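Local coordinates for protein alpha-tubulin N-acetyltransferase (Danio rerio, PDB 4H6U) that catalyses transfer of an acetyl group from acetyl coenzyme A to alpha-tubulin, and adopts an acetyltransferase fold of the GNAT family, at residues 162-166 / 167-171; 126-129 / 130-133. The protein carries 1 engineered substitution. All blocks are in the same frame, centred on the assembly; numbering follows the deposited sequence.

How the interactions relate
From the N terminus, interaction 2 comes first: residues 126-133 form the turn that leads out of strand 117-124 into helix 133-145. Interaction 1 follows after that helix and strand 153-155, where residues 162-171 make up the second half of helix 159-168 and its exit. Each closes only a short local turn; the two lie in series, neither nesting nor crossing, with centres about 16 Å apart. What joins them is acetyl coenzyme A: interaction 2 holds its pyrophosphate, interaction 1 its ribose, and both send cationic side chains to the 3'-phosphate, where Lys167 and Arg130 converge. The cofactor thus bridges the loop after strand 117-124 and the end of helix 159-168.

Interaction 1 (162-166 / 167-171); sequences LSFLE and KRYDL. With ACO (acetyl coenzyme *a), chain C.
Ser163 and Lys167 sit one helical turn apart and face the ribose of acetyl coenzyme A together. Lys167 CB packs 3.2 Å from Ser163 O, the carbonyl that accepts the Lys167 backbone N-H, and CG stays alongside that oxygen. CD then lies against two hydroxyls that bond to each other, 3.4 Å from Ser163 OG and 3.2 Å from ACO O2B. Here the chain bends (chi3 94°), carrying CE beside the 3'-phosphate and letting NZ bond to ACO O8A at 2.9 Å, an oxygen that Arg130 also grips. Ser163 OG shares a hydrogen bond with ACO O2B at 3.0 Å and also lies close to adenine N3A.

Phe164 lies along the ribose and pyrophosphate, its ring edge directed at ACO O4B. Its CZ meets Tyr169 CE2 at 3.5 Å, the two rings inclined by 44°. Tyr169 OH is held elsewhere, by Asp139. Arg168 lays one guanidinium face over ACO O5B, adding positive charge near the phosphates.

Tyr169 is the first residue to leave helical geometry, and Asp170 follows in a left-handed conformation. Leu165 O accepts from Tyr169 N at 3.1 Å and from Leu171 N at 3.2 Å, the donors approaching from opposite faces of the carbonyl plane. Together, the last turns of helix 159-168 form the adenosine 3'-phosphate side of the coenzyme A pocket in this GNAT domain.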
ATOM      1  N   LEU A 162      18.013   7.212   9.776  1.00 30.19           N
ATOM      2  CA  LEU A 162      18.385   8.482  10.360  1.00 32.81           C
ATOM      3  C   LEU A 162      19.802   8.823   9.916  1.00 37.80           C
ATOM      4  O   LEU A 162      20.070   9.937   9.477  1.00 41.25           O
ATOM      5  CB  LEU A 162      18.269   8.452  11.903  1.00 32.28           C
ATOM      6  CG  LEU A 162      16.848   8.551  12.438  1.00 35.41           C
ATOM      7  CD1 LEU A 162      16.797   8.332  13.938  1.00 34.18           C
ATOM      8  CD2 LEU A 162      16.270   9.896  12.105  1.00 36.04           C
ATOM      9  N   SER A 163      20.694   7.850  10.073  1.00 37.24           N
ATOM     10  CA  SER A 163      22.077   7.935   9.627  1.00 36.58           C
ATOM     11  C   SER A 163      22.141   8.381   8.164  1.00 36.10           C
ATOM     12  O   SER A 163      22.927   9.282   7.801  1.00 34.50           O
ATOM     13  CB  SER A 163      22.748   6.568   9.784  1.00 35.00           C
ATOM     14  OG  SER A 163      24.083   6.588   9.334  1.00 37.08           O
ATOM     15  N   PHE A 164      21.300   7.735   7.347  1.00 33.47           N
ATOM     16  CA  PHE A 164      21.198   8.000   5.915  1.00 33.71           C
ATOM     17  C   PHE A 164      20.861   9.481   5.689  1.00 37.14           C
ATOM     18  O   PHE A 164      21.613  10.198   4.992  1.00 37.41           O
ATOM     19  CB  PHE A 164      20.122   7.051   5.335  1.00 33.39           C
ATOM     20  CG  PHE A 164      19.694   7.350   3.917  1.00 30.23           C
ATOM     21  CD1 PHE A 164      18.574   8.127   3.675  1.00 30.26           C
ATOM     22  CD2 PHE A 164      20.362   6.773   2.835  1.00 31.62           C
ATOM     23  CE1 PHE A 164      18.145   8.396   2.385  1.00 31.96           C
ATOM     24  CE2 PHE A 164      19.962   7.027   1.520  1.00 33.21           C
ATOM     25  CZ  PHE A 164      18.832   7.848   1.284  1.00 33.81           C
ATOM     26  N   LEU A 165      19.797   9.947   6.366  1.00 33.87           N
ATOM     27  CA  LEU A 165      19.365  11.355   6.313  1.00 35.61           C
ATOM     28  C   LEU A 165      20.421  12.351   6.803  1.00 35.97           C
ATOM     29  O   LEU A 165      20.698  13.372   6.159  1.00 36.76           O
ATOM     30  CB  LEU A 165      18.062  11.527   7.130  1.00 34.03           C
ATOM     31  CG  LEU A 165      16.875  10.768   6.518  1.00 33.76           C
ATOM     32  CD1 LEU A 165      15.679  10.726   7.445  1.00 31.41           C
ATOM     33  CD2 LEU A 165      16.477  11.382   5.156  1.00 31.50           C
ATOM     34  N   GLU A 166      21.072  12.013   7.899  1.00 34.75           N
ATOM     35  CA  GLU A 166      22.065  12.903   8.479  1.00 38.37           C
ATOM     36  C   GLU A 166      23.331  13.007   7.606  1.00 42.08           C
ATOM     37  O   GLU A 166      23.848  14.105   7.382  1.00 44.14           O
ATOM     38  CB  GLU A 166      22.403  12.445   9.918  1.00 38.76           C
ATOM     39  CG  GLU A 166      21.128  12.283  10.842  1.00 56.17           C
ATOM     40  CD  GLU A 166      21.376  11.580  12.193  1.00 50.41           C
ATOM     41  OE1 GLU A 166      22.241  10.683  12.272  1.00 49.80           O
ATOM     42  OE2 GLU A 166      20.709  11.928  13.184  1.00 47.93           O
ATOM     43  N   LYS A 167      23.814  11.863   7.114  1.00 41.71           N
ATOM     44  CA  LYS A 167      25.076  11.782   6.356  1.00 40.67           C
ATOM     45  C   LYS A 167      24.934  12.162   4.874  1.00 42.09           C
ATOM     46  O   LYS A 167      25.801  12.814   4.330  1.00 48.27           O
ATOM     47  CB  LYS A 167      25.658  10.383   6.493  1.00 38.76           C
ATOM     48  CG  LYS A 167      26.088  10.107   7.896  1.00 40.87           C
ATOM     49  CD  LYS A 167      26.479   8.668   8.163  1.00 38.40           C
ATOM     50  CE  LYS A 167      27.952   8.450   8.002  1.00 41.88           C
ATOM     51  NZ  LYS A 167      28.348   7.170   8.636  1.00 53.85           N
ATOM     52  N   ARG A 168      23.824  11.793   4.231  1.00 39.19           N
ATOM     53  CA  ARG A 168      23.695  12.016   2.789  1.00 41.16           C
ATOM     54  C   ARG A 168      22.872  13.261   2.409  1.00 42.33           C
ATOM     55  O   ARG A 168      23.062  13.813   1.317  1.00 43.50           O
ATOM     56  CB  ARG A 168      23.137  10.761   2.124  1.00 38.25           C
ATOM     57  CG  ARG A 168      24.059   9.538   2.267  1.00 42.52           C
ATOM     58  CD  ARG A 168      25.228   9.587   1.238  1.00 55.11           C
ATOM     59  NE  ARG A 168      26.202   8.531   1.509  1.00 55.02           N
ATOM     60  CZ  ARG A 168      26.488   7.511   0.705  1.00 57.20           C
ATOM     61  NH1 ARG A 168      25.890   7.385  -0.475  1.00 59.93           N
ATOM     62  NH2 ARG A 168      27.390   6.605   1.096  1.00 57.49           N
ATOM     63  N   TYR A 169      21.986  13.714   3.308  1.00 39.93           N
ATOM     64  CA  TYR A 169      21.108  14.867   3.026  1.00 40.93           C
ATOM     65  C   TYR A 169      21.281  16.035   4.020  1.00 45.81           C
ATOM     66  O   TYR A 169      20.528  16.999   3.977  1.00 48.53           O
ATOM     67  CB  TYR A 169      19.631  14.408   2.895  1.00 39.71           C
ATOM     68  CG  TYR A 169      19.499  13.417   1.742  1.00 39.10           C
ATOM     69  CD1 TYR A 169      19.164  13.838   0.467  1.00 38.43           C
ATOM     70  CD2 TYR A 169      19.804  12.087   1.921  1.00 34.74           C
ATOM     71  CE1 TYR A 169      19.100  12.950  -0.582  1.00 39.64           C
ATOM     72  CE2 TYR A 169      19.741  11.195   0.886  1.00 35.72           C
ATOM     73  CZ  TYR A 169      19.397  11.624  -0.364  1.00 38.19           C
ATOM     74  OH  TYR A 169      19.349  10.704  -1.391  1.00 45.03           O
ATOM     75  N   ASP A 170      22.273  15.938   4.911  1.00 48.47           N
ATOM     76  CA  ASP A 170      22.551  16.982   5.899  1.00 49.24           C
ATOM     77  C   ASP A 170      21.356  17.369   6.788  1.00 44.25           C
ATOM     78  O   ASP A 170      21.222  18.518   7.219  1.00 41.02           O
ATOM     79  CB  ASP A 170      23.095  18.208   5.196  1.00 59.40           C
ATOM     80  CG  ASP A 170      24.416  17.931   4.565  1.00 76.11           C
ATOM     81  OD1 ASP A 170      25.018  16.915   4.979  1.00 81.13           O
ATOM     82  OD2 ASP A 170      24.842  18.691   3.662  1.00 83.54           O
ATOM     83  N   LEU A 171      20.498  16.402   7.048  1.00 39.88           N
ATOM     84  CA  LEU A 171      19.359  16.621   7.936  1.00 42.80           C
ATOM     85  C   LEU A 171      19.784  16.257   9.360  1.00 44.83           C
ATOM     86  O   LEU A 171      19.717  15.110   9.754  1.00 42.29           O
ATOM     87  CB  LEU A 171      18.149  15.795   7.486  1.00 42.33           C
ATOM     88  CG  LEU A 171      17.513  16.181   6.158  1.00 45.44           C
ATOM     89  CD1 LEU A 171      16.151  15.536   6.034  1.00 45.38           C
ATOM     90  CD2 LEU A 171      17.381  17.676   6.048  1.00 48.79           C
TER
HETATM   91  N1A ACO C 201      24.685   1.463   9.544  1.00 41.10           N
HETATM   92  C2A ACO C 201      24.628   2.841   9.492  1.00 37.01           C
HETATM   93  N3A ACO C 201      24.238   3.583   8.478  1.00 38.24           N
HETATM   94  C4A ACO C 201      23.892   2.874   7.320  1.00 34.00           C
HETATM   95  C5A ACO C 201      23.934   1.468   7.222  1.00 33.57           C
HETATM   96  C6A ACO C 201      24.351   0.777   8.413  1.00 38.00           C
HETATM   97  N6A ACO C 201      24.445  -0.573   8.515  1.00 38.88           N
HETATM   98  N7A ACO C 201      23.517   1.097   5.910  1.00 39.11           N
HETATM   99  C8A ACO C 201      23.262   2.280   5.239  1.00 37.68           C
HETATM  100  N9A ACO C 201      23.502   3.370   6.099  1.00 32.88           N
HETATM  101  C1B ACO C 201      23.391   4.797   5.908  1.00 33.01           C
HETATM  102  C2B ACO C 201      24.687   5.539   6.199  1.00 34.40           C
HETATM  103  O2B ACO C 201      24.473   6.909   6.398  1.00 40.24           O
HETATM  104  C3B ACO C 201      25.362   5.341   4.774  1.00 42.98           C
HETATM  105  O3B ACO C 201      26.307   6.202   4.521  1.00 45.76           O
HETATM  106  P3B ACO C 201      27.995   5.587   4.907  1.00 39.71           P
HETATM  107  O7A ACO C 201      28.702   6.814   4.418  1.00 40.55           O
HETATM  108  O8A ACO C 201      27.846   5.427   6.401  1.00 41.04           O
HETATM  109  O9A ACO C 201      28.092   4.331   4.100  1.00 42.91           O
HETATM  110  C4B ACO C 201      24.192   5.539   3.852  1.00 38.86           C
HETATM  111  O4B ACO C 201      23.016   5.061   4.577  1.00 36.18           O
HETATM  112  C5B ACO C 201      24.448   4.773   2.553  1.00 35.11           C
HETATM  113  O5B ACO C 201      23.805   5.309   1.459  1.00 35.73           O
HETATM  114  P1A ACO C 201      22.992   4.255   0.457  1.00 33.57           P
HETATM  115  O1A ACO C 201      22.442   5.136  -0.606  1.00 31.82           O
HETATM  116  O2A ACO C 201      23.849   3.038   0.171  1.00 32.55           O
HETATM  117  O3A ACO C 201      21.701   3.762   1.382  1.00 34.24           O
HETATM  118  P2A ACO C 201      21.183   2.283   1.389  1.00 37.29           P
HETATM  119  O4A ACO C 201      20.787   1.765   0.048  1.00 43.27           O
HETATM  120  O5A ACO C 201      21.835   1.377   2.373  1.00 38.42           O
HETATM  121  O6A ACO C 201      19.493   2.528   2.052  1.00 38.42           O
HETATM  122  CBP ACO C 201      18.295   2.388   4.084  1.00 40.62           C
HETATM  123  CCP ACO C 201      19.309   3.170   3.257  1.00 38.03           C
HETATM  124  CDP ACO C 201      18.056   3.025   5.461  1.00 37.30           C
HETATM  125  CEP ACO C 201      16.953   2.255   3.300  1.00 29.03           C
HETATM  126  CAP ACO C 201      18.902   0.956   4.237  1.00 42.82           C
HETATM  127  OAP ACO C 201      20.133   0.912   4.927  1.00 44.31           O
HETATM  128  C9P ACO C 201      17.861  -0.092   4.730  1.00 52.29           C
HETATM  129  O9P ACO C 201      17.040  -0.494   3.939  1.00 55.38           O
HETATM  130  N8P ACO C 201      17.637  -0.639   5.949  1.00 52.53           N
HETATM  131  C7P ACO C 201      18.270  -0.493   7.170  1.00 50.93           C
HETATM  132  C6P ACO C 201      17.329  -0.985   8.378  1.00140.08           C
HETATM  133  C5P ACO C 201      15.786  -0.658   8.302  1.00 62.16           C
HETATM  134  O5P ACO C 201      14.938  -1.417   8.799  1.00 59.11           O
HETATM  135  N4P ACO C 201      15.362   0.549   7.651  1.00 68.17           N
HETATM  136  C3P ACO C 201      13.924   1.042   7.511  1.00 72.38           C
HETATM  137  C2P ACO C 201      13.639   2.605   7.508  1.00 92.53           C
HETATM  138  S1P ACO C 201      12.410   3.424   8.789  1.00 71.06           S
HETATM  139  C   ACO C 201      10.945   3.857   7.843  1.00 40.76           C
HETATM  140  O   ACO C 201      10.770   3.269   6.843  1.00 43.07           O
HETATM  141  CH3 ACO C 201      10.500   5.301   7.887  1.00 48.70           C

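Interaction 2 (126-129 / 130-133); sequences ETLQ and RHGY. With ACO (acetyl coenzyme *a), chain C.
Between Gln129 and His131 the backbone turns sharply, Arg130 taking a left-handed conformation (phi 65°) and Gly132 a positive phi as well, which points the N-H groups of Arg130 and Gly132 at the pyrophosphate, while those of His131 and Tyr133 meet a water. Arg130 N bonds to ACO O5A at 2.8 Å and Gly132 N to ACO O2A at 3.0 Å. The water lies 2.7 Å from both Leu128 O and ACO O4A. This is the Q-x-x-G-x-G pyrophosphate loop of GNAT enzymes.

Arg130 reaches on to the 3'-phosphate, with NE on ACO O9A at 2.8 Å and NH2 on ACO O8A, while one guanidinium face covers adenine C5A. His131 folds back over the turn: CG lies beside its own backbone N (chi1 -73°), and ND1 donates to Gln129 O at 2.7 Å, in the imidazole plane but well above the carbonyl plane. Leu128 CD2 lies over one face of that ring. With His131 replaced by an alanine, Gln129 O would probably lose this donor and the turn be less firmly fixed.

Tyr133 brings its ring edge to Leu128 O. Tyr133 begins helix 133-145, and its side chain packs on helix 25-32; with Leu128 it rests on Val92 of strand 90-99.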
ATOM      1  N   GLU A 126      19.256  -6.597   2.480  1.00 40.93           N
ATOM      2  CA  GLU A 126      20.392  -6.485   3.410  1.00 43.01           C
ATOM      3  C   GLU A 126      21.785  -6.537   2.775  1.00 45.20           C
ATOM      4  O   GLU A 126      22.644  -5.736   3.127  1.00 45.26           O
ATOM      5  CB  GLU A 126      20.297  -7.554   4.497  1.00 43.52           C
ATOM      6  N   THR A 127      22.022  -7.493   1.885  1.00 46.46           N
ATOM      7  CA  THR A 127      23.361  -7.661   1.299  1.00 49.73           C
ATOM      8  C   THR A 127      23.722  -6.517   0.319  1.00 46.96           C
ATOM      9  O   THR A 127      24.872  -6.381  -0.091  1.00 43.01           O
ATOM     10  CB  THR A 127      23.486  -9.031   0.550  1.00 58.35           C
ATOM     11  OG1 THR A 127      22.386  -9.179  -0.346  1.00 59.27           O
ATOM     12  CG2 THR A 127      23.444 -10.186   1.495  1.00 45.68           C
ATOM     13  N   LEU A 128      22.748  -5.695  -0.056  1.00 39.82           N
ATOM     14  CA  LEU A 128      22.994  -4.632  -1.016  1.00 40.31           C
ATOM     15  C   LEU A 128      22.831  -3.239  -0.454  1.00 42.47           C
ATOM     16  O   LEU A 128      22.830  -2.265  -1.207  1.00 39.26           O
ATOM     17  CB  LEU A 128      22.062  -4.783  -2.205  1.00 41.90           C
ATOM     18  CG  LEU A 128      22.348  -5.995  -3.089  1.00 44.28           C
ATOM     19  CD1 LEU A 128      21.312  -6.087  -4.191  1.00 43.35           C
ATOM     20  CD2 LEU A 128      23.746  -5.885  -3.674  1.00 49.29           C
ATOM     21  N   GLN A 129      22.653  -3.138   0.857  1.00 43.56           N
ATOM     22  CA  GLN A 129      22.671  -1.840   1.513  1.00 42.98           C
ATOM     23  C   GLN A 129      24.074  -1.239   1.344  1.00 40.92           C
ATOM     24  O   GLN A 129      25.038  -1.963   1.117  1.00 40.69           O
ATOM     25  CB  GLN A 129      22.315  -1.989   3.000  1.00 41.08           C
ATOM     26  CG  GLN A 129      20.824  -1.963   3.287  1.00 41.07           C
ATOM     27  CD  GLN A 129      20.431  -2.651   4.620  1.00 40.40           C
ATOM     28  OE1 GLN A 129      21.190  -2.632   5.583  1.00 38.30           O
ATOM     29  NE2 GLN A 129      19.236  -3.252   4.665  1.00 38.49           N
ATOM     30  N   ARG A 130      24.175   0.085   1.412  1.00 42.51           N
ATOM     31  CA  ARG A 130      25.463   0.784   1.324  1.00 44.04           C
ATOM     32  C   ARG A 130      26.137   0.610  -0.035  1.00 44.85           C
ATOM     33  O   ARG A 130      27.368   0.591  -0.124  1.00 40.88           O
ATOM     34  CB  ARG A 130      26.402   0.305   2.434  1.00 39.78           C
ATOM     35  CG  ARG A 130      26.117   0.978   3.778  1.00 39.26           C
ATOM     36  CD  ARG A 130      27.304   0.872   4.719  1.00 43.02           C
ATOM     37  NE  ARG A 130      27.404   2.041   5.581  1.00 54.11           N
ATOM     38  CZ  ARG A 130      27.746   2.033   6.875  1.00 55.29           C
ATOM     39  NH1 ARG A 130      28.047   0.914   7.514  1.00 48.77           N
ATOM     40  NH2 ARG A 130      27.806   3.176   7.534  1.00 54.22           N
ATOM     41  N   HIS A 131      25.329   0.441  -1.078  1.00 36.96           N
ATOM     42  CA  HIS A 131      25.821   0.380  -2.448  1.00 38.50           C
ATOM     43  C   HIS A 131      25.262   1.557  -3.278  1.00 36.87           C
ATOM     44  O   HIS A 131      25.477   1.642  -4.469  1.00 43.77           O
ATOM     45  CB  HIS A 131      25.429  -0.929  -3.099  1.00 41.52           C
ATOM     46  CG  HIS A 131      26.195  -2.112  -2.596  1.00 45.24           C
ATOM     47  ND1 HIS A 131      26.141  -2.534  -1.283  1.00 47.04           N
ATOM     48  CD2 HIS A 131      27.044  -2.957  -3.228  1.00 49.61           C
ATOM     49  CE1 HIS A 131      26.907  -3.602  -1.135  1.00 50.79           C
ATOM     50  NE2 HIS A 131      27.476  -3.870  -2.295  1.00 52.51           N
ATOM     51  N   GLY A 132      24.476   2.419  -2.648  1.00 34.31           N
ATOM     52  CA  GLY A 132      23.961   3.611  -3.279  1.00 36.48           C
ATOM     53  C   GLY A 132      22.511   3.477  -3.721  1.00 38.92           C
ATOM     54  O   GLY A 132      21.940   4.431  -4.248  1.00 38.79           O
ATOM     55  N   TYR A 133      21.918   2.305  -3.481  1.00 37.00           N
ATOM     56  CA  TYR A 133      20.557   1.991  -3.933  1.00 35.85           C
ATOM     57  C   TYR A 133      19.506   2.838  -3.207  1.00 36.00           C
ATOM     58  O   TYR A 133      18.627   3.414  -3.845  1.00 35.34           O
ATOM     59  CB  TYR A 133      20.274   0.481  -3.762  1.00 33.60           C
ATOM     60  CG  TYR A 133      20.966  -0.375  -4.789  1.00 38.77           C
ATOM     61  CD1 TYR A 133      20.787  -0.139  -6.135  1.00 40.52           C
ATOM     62  CD2 TYR A 133      21.831  -1.382  -4.422  1.00 44.94           C
ATOM     63  CE1 TYR A 133      21.423  -0.906  -7.076  1.00 49.73           C
ATOM     64  CE2 TYR A 133      22.487  -2.144  -5.367  1.00 50.25           C
ATOM     65  CZ  TYR A 133      22.279  -1.894  -6.692  1.00 53.14           C
ATOM     66  OH  TYR A 133      22.899  -2.634  -7.660  1.00 56.12           O
TER
HETATM   67  N1A ACO C 201      24.685   1.463   9.544  1.00 41.10           N
HETATM   68  C2A ACO C 201      24.628   2.841   9.492  1.00 37.01           C
HETATM   69  N3A ACO C 201      24.238   3.583   8.478  1.00 38.24           N
HETATM   70  C4A ACO C 201      23.892   2.874   7.320  1.00 34.00           C
HETATM   71  C5A ACO C 201      23.934   1.468   7.222  1.00 33.57           C
HETATM   72  C6A ACO C 201      24.351   0.777   8.413  1.00 38.00           C
HETATM   73  N6A ACO C 201      24.445  -0.573   8.515  1.00 38.88           N
HETATM   74  N7A ACO C 201      23.517   1.097   5.910  1.00 39.11           N
HETATM   75  C8A ACO C 201      23.262   2.280   5.239  1.00 37.68           C
HETATM   76  N9A ACO C 201      23.502   3.370   6.099  1.00 32.88           N
HETATM   77  C1B ACO C 201      23.391   4.797   5.908  1.00 33.01           C
HETATM   78  C2B ACO C 201      24.687   5.539   6.199  1.00 34.40           C
HETATM   79  O2B ACO C 201      24.473   6.909   6.398  1.00 40.24           O
HETATM   80  C3B ACO C 201      25.362   5.341   4.774  1.00 42.98           C
HETATM   81  O3B ACO C 201      26.307   6.202   4.521  1.00 45.76           O
HETATM   82  P3B ACO C 201      27.995   5.587   4.907  1.00 39.71           P
HETATM   83  O7A ACO C 201      28.702   6.814   4.418  1.00 40.55           O
HETATM   84  O8A ACO C 201      27.846   5.427   6.401  1.00 41.04           O
HETATM   85  O9A ACO C 201      28.092   4.331   4.100  1.00 42.91           O
HETATM   86  C4B ACO C 201      24.192   5.539   3.852  1.00 38.86           C
HETATM   87  O4B ACO C 201      23.016   5.061   4.577  1.00 36.18           O
HETATM   88  C5B ACO C 201      24.448   4.773   2.553  1.00 35.11           C
HETATM   89  O5B ACO C 201      23.805   5.309   1.459  1.00 35.73           O
HETATM   90  P1A ACO C 201      22.992   4.255   0.457  1.00 33.57           P
HETATM   91  O1A ACO C 201      22.442   5.136  -0.606  1.00 31.82           O
HETATM   92  O2A ACO C 201      23.849   3.038   0.171  1.00 32.55           O
HETATM   93  O3A ACO C 201      21.701   3.762   1.382  1.00 34.24           O
HETATM   94  P2A ACO C 201      21.183   2.283   1.389  1.00 37.29           P
HETATM   95  O4A ACO C 201      20.787   1.765   0.048  1.00 43.27           O
HETATM   96  O5A ACO C 201      21.835   1.377   2.373  1.00 38.42           O
HETATM   97  O6A ACO C 201      19.493   2.528   2.052  1.00 38.42           O
HETATM   98  CBP ACO C 201      18.295   2.388   4.084  1.00 40.62           C
HETATM   99  CCP ACO C 201      19.309   3.170   3.257  1.00 38.03           C
HETATM  100  CDP ACO C 201      18.056   3.025   5.461  1.00 37.30           C
HETATM  101  CEP ACO C 201      16.953   2.255   3.300  1.00 29.03           C
HETATM  102  CAP ACO C 201      18.902   0.956   4.237  1.00 42.82           C
HETATM  103  OAP ACO C 201      20.133   0.912   4.927  1.00 44.31           O
HETATM  104  C9P ACO C 201      17.861  -0.092   4.730  1.00 52.29           C
HETATM  105  O9P ACO C 201      17.040  -0.494   3.939  1.00 55.38           O
HETATM  106  N8P ACO C 201      17.637  -0.639   5.949  1.00 52.53           N
HETATM  107  C7P ACO C 201      18.270  -0.493   7.170  1.00 50.93           C
HETATM  108  C6P ACO C 201      17.329  -0.985   8.378  1.00140.08           C
HETATM  109  C5P ACO C 201      15.786  -0.658   8.302  1.00 62.16           C
HETATM  110  O5P ACO C 201      14.938  -1.417   8.799  1.00 59.11           O
HETATM  111  N4P ACO C 201      15.362   0.549   7.651  1.00 68.17           N
HETATM  112  C3P ACO C 201      13.924   1.042   7.511  1.00 72.38           C
HETATM  113  C2P ACO C 201      13.639   2.605   7.508  1.00 92.53           C
HETATM  114  S1P ACO C 201      12.410   3.424   8.789  1.00 71.06           S
HETATM  115  C   ACO C 201      10.945   3.857   7.843  1.00 40.76           C
HETATM  116  O   ACO C 201      10.770   3.269   6.843  1.00 43.07           O
HETATM  117  CH3 ACO C 201      10.500   5.301   7.887  1.00 48.70           C
HETATM  118  O   HOH W   1      22.546   0.396  -1.432  1.00 28.84           O